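Local coordinates for G/U mismatch-specific DNA glycosylase (PDB 2C2Q), which belongs to the uracil-DNA glycosylase superfamily, a group of DNA repair enzymes with a compact alpha/beta fold built round a central sheet, at residues E99-D104 against A126-G131; G25-L30 against E182-A187; G37-A40 against Y46-P49; W54-A59 against E171-L176. The protein carries 1 engineered substitution. All coordinates share one frame; numbering follows the deposited sequence.

Contact 1 of 4, residues E99-D104 against A126-G131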
# COMPACT_ATOMS: atom_id res chain seq x y z
N GLU A 99 3.68 -16.58 -10.64
CA GLU A 99 4.02 -15.49 -11.56
C GLU A 99 3.23 -14.19 -11.27
O GLU A 99 3.50 -13.15 -11.84
CB GLU A 99 3.80 -15.94 -13.01
CG GLU A 99 2.39 -16.37 -13.33
CD GLU A 99 2.11 -17.87 -13.12
OE1 GLU A 99 2.72 -18.58 -12.25
OE2 GLU A 99 1.23 -18.35 -13.85
N ALA A 100 2.23 -14.27 -10.37
CA ALA A 100 1.45 -13.07 -10.03
C ALA A 100 2.29 -11.94 -9.38
O ALA A 100 1.99 -10.77 -9.60
CB ALA A 100 0.29 -13.45 -9.06
N TRP A 101 3.29 -12.30 -8.60
CA TRP A 101 4.04 -11.38 -7.76
C TRP A 101 5.11 -10.69 -8.59
O TRP A 101 6.02 -11.38 -9.11
CB TRP A 101 4.72 -12.13 -6.64
CG TRP A 101 3.84 -12.99 -5.83
CD1 TRP A 101 3.68 -14.36 -5.92
CD2 TRP A 101 2.95 -12.56 -4.78
NE1 TRP A 101 2.75 -14.80 -5.01
CE2 TRP A 101 2.28 -13.72 -4.29
CE3 TRP A 101 2.64 -11.31 -4.23
CZ2 TRP A 101 1.35 -13.67 -3.25
CZ3 TRP A 101 1.71 -11.26 -3.15
CH2 TRP A 101 1.06 -12.43 -2.70
N ARG A 102 5.05 -9.36 -8.67
CA ARG A 102 6.05 -8.57 -9.44
C ARG A 102 6.69 -7.43 -8.64
O ARG A 102 6.49 -6.25 -8.98
CB ARG A 102 5.48 -8.09 -10.80
CG ARG A 102 4.92 -9.20 -11.71
CD ARG A 102 6.03 -10.17 -12.19
NE ARG A 102 7.09 -9.35 -12.81
CZ ARG A 102 7.05 -8.92 -14.10
NH1 ARG A 102 6.03 -9.27 -14.90
NH2 ARG A 102 8.00 -8.13 -14.57
N PRO A 103 7.42 -7.77 -7.56
CA PRO A 103 8.09 -6.79 -6.72
C PRO A 103 9.12 -5.95 -7.54
O PRO A 103 9.48 -4.85 -7.14
CB PRO A 103 8.80 -7.63 -5.63
CG PRO A 103 8.91 -9.02 -6.19
CD PRO A 103 7.74 -9.16 -7.14
N ASP A 104 9.55 -6.51 -8.67
CA ASP A 104 10.46 -5.87 -9.62
C ASP A 104 9.79 -4.68 -10.28
O ASP A 104 10.33 -3.60 -10.25
CB ASP A 104 10.99 -6.89 -10.64
CG ASP A 104 9.89 -7.57 -11.47
OD1 ASP A 104 8.90 -8.09 -10.85
OD2 ASP A 104 9.91 -7.64 -12.72
N ALA A 126 5.14 -7.28 1.97
CA ALA A 126 6.49 -6.83 2.34
C ALA A 126 7.48 -8.01 2.14
O ALA A 126 8.54 -7.86 1.56
CB ALA A 126 6.52 -6.32 3.79
N SER A 127 7.04 -9.20 2.54
CA SER A 127 7.87 -10.42 2.45
C SER A 127 8.16 -10.82 1.01
O SER A 127 9.29 -11.12 0.68
CB SER A 127 7.24 -11.58 3.28
OG SER A 127 7.82 -12.83 2.90
N GLU A 128 7.17 -10.72 0.12
CA GLU A 128 7.38 -10.98 -1.33
C GLU A 128 8.39 -9.99 -1.92
O GLU A 128 9.15 -10.36 -2.81
CB GLU A 128 6.08 -10.94 -2.12
CG GLU A 128 5.12 -12.09 -1.84
CD GLU A 128 5.63 -13.49 -2.25
OE1 GLU A 128 6.55 -13.58 -3.09
OE2 GLU A 128 5.07 -14.53 -1.76
N THR A 129 8.40 -8.75 -1.42
CA THR A 129 9.28 -7.67 -1.93
C THR A 129 10.68 -7.67 -1.32
O THR A 129 11.67 -7.55 -2.05
CB THR A 129 8.59 -6.30 -1.71
OG1 THR A 129 7.32 -6.32 -2.38
CG2 THR A 129 9.40 -5.10 -2.36
N LEU A 130 10.76 -7.83 -0.00
CA LEU A 130 12.00 -7.65 0.74
C LEU A 130 12.81 -8.94 0.83
O LEU A 130 13.99 -8.91 1.21
CB LEU A 130 11.74 -7.06 2.14
CG LEU A 130 11.05 -5.69 2.23
CD1 LEU A 130 10.64 -5.33 3.67
CD2 LEU A 130 11.91 -4.58 1.62
N GLY A 131 12.18 -10.07 0.48
CA GLY A 131 12.82 -11.39 0.52
C GLY A 131 13.07 -11.92 1.93
O GLY A 131 13.90 -12.82 2.13
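Pro-103 and Thr-129 come within 5.0 Å of each other, measured between their CA atoms, where the first turn of helix 103-113 meets the last turn of helix 123-130. These helices flank strand 117-120 in sequence, a helix-strand-helix unit of the alpha/beta fold of the uracil-DNA glycosylase superfamily. Arg-102 holds the N-cap position of the first helix, and Gly-131 ends the second with a positive phi that glycine tolerates easily. Proline suits a first helical turn, where the missing N-H costs no helical bond. Its ring lies against the backbone opposite: Pro-103 CB rests 3.7 Å from Thr-129 CA, and Pro-103 CG is 3.6 Å from Glu-128 O. Thr-129 OG1, hydrogen-bonded back to Gly-125 O, also touches Pro-103 CB by van der Waals contact.

Beside this, Glu-128 lies over a face of the Trp-101 indole. Glu-128 CG makes a CH-pi contact, 3.7 Å from the centroid of the Trp-101 six-membered ring. A bend at chi2 (-65°) lays the carboxylate over the ring, with the two planes 10° apart. Arg-124, in a salt bridge with Glu-128 OE2, probably helps to hold the carboxylate there. Within 99-104, Arg-102 grips Asp-104 side-on: NE reaches OD1 at 3.0 Å and NH2 reaches OD2 at 2.7 Å, each through a syn lone pair.

Contact 2 of 4, residues G25-L30 against E182-A187; sequences GLTLVL and ELRGAA
Thr-27 meets the C-terminal part of helix 171-188 with both branches of its side chain, its hydroxyl meeting Arg-184 and its methyl Leu-183. The polar link is a single hydrogen bond, Arg-184 NH1 to Thr-27 OG1 at 3.0 Å, with an N-H...O angle of 148°. The hydroxyl oxygen lies at the edge of the guanidinium and almost exactly in its plane. A bend at chi3 (70°) curls the long arginine chain back, bringing the group alongside Arg-184 CG, which is itself 3.5 Å from Thr-27 OG1. A long, flexible residue suits this exposed position, since it can reach across to a partner that its CB does not face.

The apolar part is slight. Thr-27 CG2 lies 4.0 Å from Leu-183 CD1, and the two side chains run antiparallel as they pass. Leu-183 also touches Ile-117, while Leu-28 packs on Leu-176 and Val-180, so the helix lies on the mixed sheet, over its parallel strands 28-32 and 117-120, in helix-on-sheet packing of the alpha/beta fold.

Threonine serves both neighbours at once: its methyl extends the hydrophobic seam between helix and sheet, and its buried hydroxyl, as acceptor, is paired with a cationic donor from the surface.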
# COMPACT_ATOMS: atom_id res chain seq x y z
N GLY A 25 6.10 13.09 -6.15
CA GLY A 25 5.81 14.00 -5.00
C GLY A 25 4.86 13.49 -3.93
O GLY A 25 4.36 14.27 -3.10
N LEU A 26 4.53 12.19 -3.93
CA LEU A 26 3.61 11.67 -2.94
C LEU A 26 4.32 11.47 -1.61
O LEU A 26 5.47 11.12 -1.60
CB LEU A 26 2.99 10.33 -3.36
CG LEU A 26 1.96 10.43 -4.54
CD1 LEU A 26 1.76 8.96 -5.00
CD2 LEU A 26 0.68 11.00 -4.13
N THR A 27 3.55 11.67 -0.56
CA THR A 27 4.04 11.38 0.81
C THR A 27 4.09 9.87 1.11
O THR A 27 5.03 9.35 1.76
CB THR A 27 3.22 12.15 1.86
OG1 THR A 27 3.23 13.57 1.56
CG2 THR A 27 3.95 12.04 3.20
N LEU A 28 3.10 9.13 0.64
CA LEU A 28 2.95 7.78 1.10
C LEU A 28 2.27 6.96 -0.02
O LEU A 28 1.21 7.34 -0.48
CB LEU A 28 2.03 7.76 2.33
CG LEU A 28 1.40 6.39 2.77
CD1 LEU A 28 2.53 5.40 3.13
CD2 LEU A 28 0.41 6.57 3.93
N VAL A 29 2.89 5.85 -0.37
CA VAL A 29 2.19 4.86 -1.20
C VAL A 29 1.96 3.59 -0.39
O VAL A 29 2.91 3.00 0.16
CB VAL A 29 3.04 4.55 -2.44
CG1 VAL A 29 2.50 3.33 -3.24
CG2 VAL A 29 3.23 5.81 -3.33
N LEU A 30 0.71 3.15 -0.40
CA LEU A 30 0.24 1.97 0.37
C LEU A 30 0.15 0.82 -0.61
O LEU A 30 -0.54 0.92 -1.64
CB LEU A 30 -1.10 2.23 1.02
CG LEU A 30 -0.96 3.25 2.18
CD1 LEU A 30 -2.22 4.16 2.21
CD2 LEU A 30 -0.63 2.44 3.52
N GLU A 182 3.61 14.72 10.10
CA GLU A 182 4.91 15.32 10.41
C GLU A 182 5.67 15.73 9.14
O GLU A 182 6.33 16.77 9.08
CB GLU A 182 5.71 14.27 11.15
CG GLU A 182 7.14 14.60 11.48
CD GLU A 182 7.80 13.53 12.34
OE1 GLU A 182 8.29 13.87 13.45
OE2 GLU A 182 7.86 12.35 11.95
N LEU A 183 5.60 14.88 8.11
CA LEU A 183 6.26 15.22 6.85
C LEU A 183 5.55 16.37 6.15
O LEU A 183 6.21 17.31 5.70
CB LEU A 183 6.31 13.99 5.93
CG LEU A 183 7.43 13.01 6.23
CD1 LEU A 183 7.14 11.67 5.52
CD2 LEU A 183 8.83 13.58 5.86
N ARG A 184 4.23 16.29 6.02
CA ARG A 184 3.45 17.29 5.33
C ARG A 184 3.52 18.62 6.10
O ARG A 184 3.38 19.69 5.52
CB ARG A 184 2.00 16.81 5.10
CG ARG A 184 1.92 15.57 4.17
CD ARG A 184 0.51 15.11 3.82
NE ARG A 184 -0.19 16.02 2.93
CZ ARG A 184 0.10 16.22 1.64
NH1 ARG A 184 1.14 15.60 1.03
NH2 ARG A 184 -0.65 17.07 0.94
N GLY A 185 3.78 18.54 7.40
CA GLY A 185 3.93 19.76 8.21
C GLY A 185 5.32 20.38 8.09
O GLY A 185 5.46 21.61 8.13
N ALA A 186 6.36 19.54 8.01
CA ALA A 186 7.72 20.04 7.74
C ALA A 186 7.69 20.69 6.34
O ALA A 186 8.24 21.78 6.15
CB ALA A 186 8.73 18.91 7.78
N ALA A 187 7.04 20.02 5.37
CA ALA A 187 6.89 20.54 4.01
C ALA A 187 6.44 21.99 4.04
O ALA A 187 7.08 22.86 3.44
CB ALA A 187 5.90 19.70 3.21

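Contact 3 of 4, residues G37-A40 against Y46-P49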
# COMPACT_ATOMS: atom_id res chain seq x y z
N GLY A 37 -11.06 -10.50 -4.97
CA GLY A 37 -12.05 -10.60 -6.05
C GLY A 37 -13.04 -9.49 -6.05
O GLY A 37 -13.38 -8.93 -7.09
N ILE A 38 -13.52 -9.13 -4.87
CA ILE A 38 -14.47 -8.03 -4.81
C ILE A 38 -13.82 -6.72 -5.31
O ILE A 38 -14.45 -5.96 -6.05
CB ILE A 38 -14.97 -7.87 -3.28
CG1 ILE A 38 -15.90 -9.06 -2.92
CG2 ILE A 38 -15.69 -6.52 -3.06
CD1 ILE A 38 -16.15 -9.09 -1.34
N SER A 39 -12.59 -6.45 -4.89
CA SER A 39 -11.85 -5.24 -5.33
C SER A 39 -11.66 -5.21 -6.87
O SER A 39 -11.88 -4.19 -7.50
CB SER A 39 -10.53 -5.14 -4.60
OG SER A 39 -10.79 -4.90 -3.20
N ALA A 40 -11.27 -6.34 -7.41
CA ALA A 40 -11.06 -6.48 -8.87
C ALA A 40 -12.38 -6.24 -9.62
O ALA A 40 -12.42 -5.52 -10.60
CB ALA A 40 -10.52 -7.82 -9.18
N TYR A 46 -9.38 -2.34 -1.67
CA TYR A 46 -9.89 -2.73 -0.33
C TYR A 46 -11.41 -2.54 -0.30
O TYR A 46 -11.96 -1.85 0.61
CB TYR A 46 -9.19 -1.87 0.74
CG TYR A 46 -7.69 -1.98 0.65
CD1 TYR A 46 -7.00 -3.13 1.15
CD2 TYR A 46 -6.95 -0.97 0.06
CE1 TYR A 46 -5.62 -3.23 1.03
CE2 TYR A 46 -5.56 -1.04 -0.07
CZ TYR A 46 -4.88 -2.19 0.41
OH TYR A 46 -3.52 -2.32 0.30
N ALA A 47 -12.07 -3.14 -1.31
CA ALA A 47 -13.50 -2.96 -1.52
C ALA A 47 -14.39 -3.93 -0.72
O ALA A 47 -15.62 -3.74 -0.70
CB ALA A 47 -13.86 -2.99 -3.05
N ASN A 48 -13.81 -4.98 -0.15
CA ASN A 48 -14.56 -5.90 0.71
C ASN A 48 -15.04 -5.06 1.88
O ASN A 48 -14.26 -4.39 2.55
CB ASN A 48 -13.68 -7.05 1.18
CG ASN A 48 -14.41 -7.98 2.15
OD1 ASN A 48 -15.22 -7.53 2.96
ND2 ASN A 48 -14.11 -9.26 2.06
N PRO A 49 -16.35 -5.03 2.07
CA PRO A 49 -16.92 -4.10 3.03
C PRO A 49 -16.45 -4.36 4.48
O PRO A 49 -16.56 -3.47 5.29
CB PRO A 49 -18.43 -4.34 2.93
CG PRO A 49 -18.62 -5.04 1.63
CD PRO A 49 -17.36 -5.85 1.38
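Ser-39 and Ala-47 make the polar link of this contact: Ala-47 N donates to Ser-39 OG at 2.9 Å, and with an angle of 174° the bond is nearly straight. The serine hydroxyl stands anti to its own carbonyl carbon (chi1 -67°), which directs OG from the helix to the returning chain. Serine fits because it is small enough for the CA atoms of Ser-39 and Ala-47 to approach to 4.7 Å while still presenting an oxygen. Tyr-46 N also comes near OG, but at too poor an angle for a bond. Tyr-46 itself has positive phi and psi, a left-handed helical conformation that probably helps turn the chain.

Van der Waals contacts lie beside this bond: Ala-47 CB is 4.0 Å from Ile-38 CG2, and it also lies 3.6 Å from the hydroxyl oxygen, Ser-39 OG. The same Ile-38 methyl lies over the peptide that follows, 3.6 Å from Ala-47 O. Ile-38 CD1, ending the other branch, lies 4.0 Å from Asn-48 ND2, with Pro-49 CD a little farther on. Asn-48 OD1 accepts from Glu-50 N, an Asx turn that fixes the amide.

On the side facing the sheet, the Tyr-46 ring stacks with Phe-53, its OH is hydrogen-bonded to Thr-121 OG1, and an acetate ion, probably from the crystallisation liquor, lies about 3 Å from the side chain. This helix and return after the first strand probably correspond to the region bordering the pocket in uracil-DNA glycosylase relatives, of which the acetate is at most a hint.

Contact 4 of 4, residues W54-A59 against E171-L176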
# COMPACT_ATOMS: atom_id res chain seq x y z
N TRP A 54 -10.24 1.48 4.66
CA TRP A 54 -10.81 2.85 4.48
C TRP A 54 -11.17 3.52 5.83
O TRP A 54 -10.77 4.66 6.07
CB TRP A 54 -11.96 2.87 3.51
CG TRP A 54 -11.50 2.47 2.14
CD1 TRP A 54 -11.81 1.33 1.50
CD2 TRP A 54 -10.58 3.20 1.27
NE1 TRP A 54 -11.19 1.28 0.26
CE2 TRP A 54 -10.39 2.38 0.11
CE3 TRP A 54 -9.87 4.41 1.37
CZ2 TRP A 54 -9.61 2.80 -0.99
CZ3 TRP A 54 -9.06 4.81 0.29
CH2 TRP A 54 -8.94 4.00 -0.87
N ARG A 55 -11.75 2.72 6.72
CA ARG A 55 -12.00 3.17 8.13
C ARG A 55 -10.68 3.57 8.79
O ARG A 55 -10.59 4.64 9.42
CB ARG A 55 -12.60 2.01 8.90
CG ARG A 55 -12.94 2.22 10.39
CD ARG A 55 -13.71 0.94 10.90
NE ARG A 55 -14.18 0.19 9.71
CZ ARG A 55 -14.26 -1.14 9.60
NH1 ARG A 55 -13.95 -1.94 10.64
NH2 ARG A 55 -14.67 -1.69 8.45
N THR A 56 -9.65 2.72 8.67
CA THR A 56 -8.39 2.95 9.31
C THR A 56 -7.72 4.23 8.81
O THR A 56 -7.28 5.05 9.60
CB THR A 56 -7.45 1.70 9.19
OG1 THR A 56 -8.10 0.55 9.81
CG2 THR A 56 -6.10 1.91 9.90
N LEU A 57 -7.68 4.45 7.49
CA LEU A 57 -7.12 5.73 7.05
C LEU A 57 -7.81 6.95 7.69
O LEU A 57 -7.12 7.92 7.97
CB LEU A 57 -7.25 5.88 5.52
CG LEU A 57 -6.50 4.90 4.60
CD1 LEU A 57 -6.37 5.42 3.18
CD2 LEU A 57 -5.27 4.22 5.02
N HIS A 58 -9.13 6.91 7.81
CA HIS A 58 -9.93 7.99 8.46
C HIS A 58 -9.55 8.07 9.95
O HIS A 58 -9.24 9.17 10.46
CB HIS A 58 -11.40 7.71 8.32
CG HIS A 58 -12.26 8.81 8.87
ND1 HIS A 58 -13.55 8.60 9.30
CD2 HIS A 58 -12.01 10.14 9.03
CE1 HIS A 58 -14.06 9.75 9.72
NE2 HIS A 58 -13.15 10.70 9.56
N ALA A 59 -9.54 6.90 10.61
CA ALA A 59 -9.29 6.79 12.07
C ALA A 59 -7.99 7.47 12.44
O ALA A 59 -7.92 8.16 13.50
CB ALA A 59 -9.24 5.33 12.53
N GLU A 171 -1.64 0.58 16.34
CA GLU A 171 -0.43 1.36 16.62
C GLU A 171 0.39 1.68 15.35
O GLU A 171 0.73 2.85 15.17
CB GLU A 171 0.49 0.69 17.65
CG GLU A 171 1.56 1.65 18.17
CD GLU A 171 2.38 1.03 19.29
OE1 GLU A 171 2.36 -0.23 19.44
OE2 GLU A 171 3.07 1.80 20.01
N PRO A 172 0.73 0.67 14.52
CA PRO A 172 1.59 0.94 13.34
C PRO A 172 0.95 1.92 12.34
O PRO A 172 1.68 2.80 11.79
CB PRO A 172 1.81 -0.46 12.75
CG PRO A 172 1.59 -1.40 13.96
CD PRO A 172 0.45 -0.78 14.63
N TRP A 173 -0.37 1.81 12.16
CA TRP A 173 -1.16 2.68 11.28
C TRP A 173 -1.26 4.13 11.86
O TRP A 173 -1.25 5.12 11.15
CB TRP A 173 -2.60 2.12 11.10
CG TRP A 173 -2.65 0.89 10.29
CD1 TRP A 173 -2.51 -0.41 10.70
CD2 TRP A 173 -2.86 0.84 8.86
NE1 TRP A 173 -2.60 -1.28 9.63
CE2 TRP A 173 -2.85 -0.55 8.49
CE3 TRP A 173 -3.09 1.82 7.86
CZ2 TRP A 173 -3.00 -0.99 7.15
CZ3 TRP A 173 -3.26 1.37 6.50
CH2 TRP A 173 -3.22 -0.01 6.18
N GLN A 174 -1.43 4.25 13.18
CA GLN A 174 -1.49 5.57 13.74
C GLN A 174 -0.11 6.24 13.69
O GLN A 174 -0.03 7.47 13.44
CB GLN A 174 -1.95 5.50 15.21
CG GLN A 174 -2.08 6.86 15.80
CD GLN A 174 -3.21 7.67 15.24
OE1 GLN A 174 -4.37 7.25 15.23
NE2 GLN A 174 -2.88 8.87 14.77
N ALA A 175 0.95 5.47 13.92
CA ALA A 175 2.33 6.00 13.86
C ALA A 175 2.63 6.50 12.43
O ALA A 175 3.39 7.47 12.20
CB ALA A 175 3.33 4.94 14.25
N LEU A 176 2.08 5.76 11.47
CA LEU A 176 2.25 6.13 10.07
C LEU A 176 1.52 7.42 9.82
O LEU A 176 2.11 8.35 9.19
CB LEU A 176 1.74 4.99 9.15
CG LEU A 176 1.89 5.31 7.67
CD1 LEU A 176 3.32 5.61 7.27
CD2 LEU A 176 1.31 4.14 6.86
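Thr-56 and Trp-173 mark the approach of two helices, whose short segments 54-59 and 171-176 pass with their axes 9.8 Å apart at a crossing angle of -52°. The Trp-173 indole is the main bridge between them. Thr-56 CG2 lies against the indole beside its attachment to CB, 3.6 Å from Trp-173 CD2 and as near to CG and CE3, the two side chains crossing at about a right angle. With OG1 beside the backbone N (chi1 -59°), the methyl stands anti to that nitrogen and faces the indole. The hydroxyl is then set to bond Lys-52 O, one turn back in its own chain.

Leu-57 reaches the far end of the same indole: its CB does not point across the gap, but Leu-57 CD2 comes 3.8 Å from Trp-173 CZ3. Leu-30 of strand 28-32 touches both of these side chains from the sheet, so the two helices form part of a helix layer on the central sheet of the alpha/beta fold. Phe-168 meets the indole with its plane tilted by about 40°. At the more exposed edge, Gln-174 lies beside Ala-59, its NE2 hydrogen-bonded to Asp-178.

Trp-173 NE1 donates to Pro-158 O, so the indole N-H is satisfied outside the helix pair. Thr-56 OG1, Trp-173 NE1 and Gln-174 NE2 thus all bond away from the opposite helix, and what joins the two is contact between carbon surfaces in a buried setting.

In the fold
From the N terminus, the chain first enters contact 2 at 25-30, leading into strand 28-32, and closes it only at 182-187, so this widest loop encloses the other three contacts. Contact 3 opens and closes at once between helix 37-42 and the loop behind it. Contact 4 starts next at 54-59 and waits for 171-176; contact 1, joining helices 103-113 and 123-130, is nested inside it. No two loops cross. Contacts 2 and 4 share helix 171-188 and touch through Leu-30 and Leu-28 in one hydrophobic core, whereas contact 1 lies on the opposite side of the chain's centre, about 24 Å from both, centre to centre.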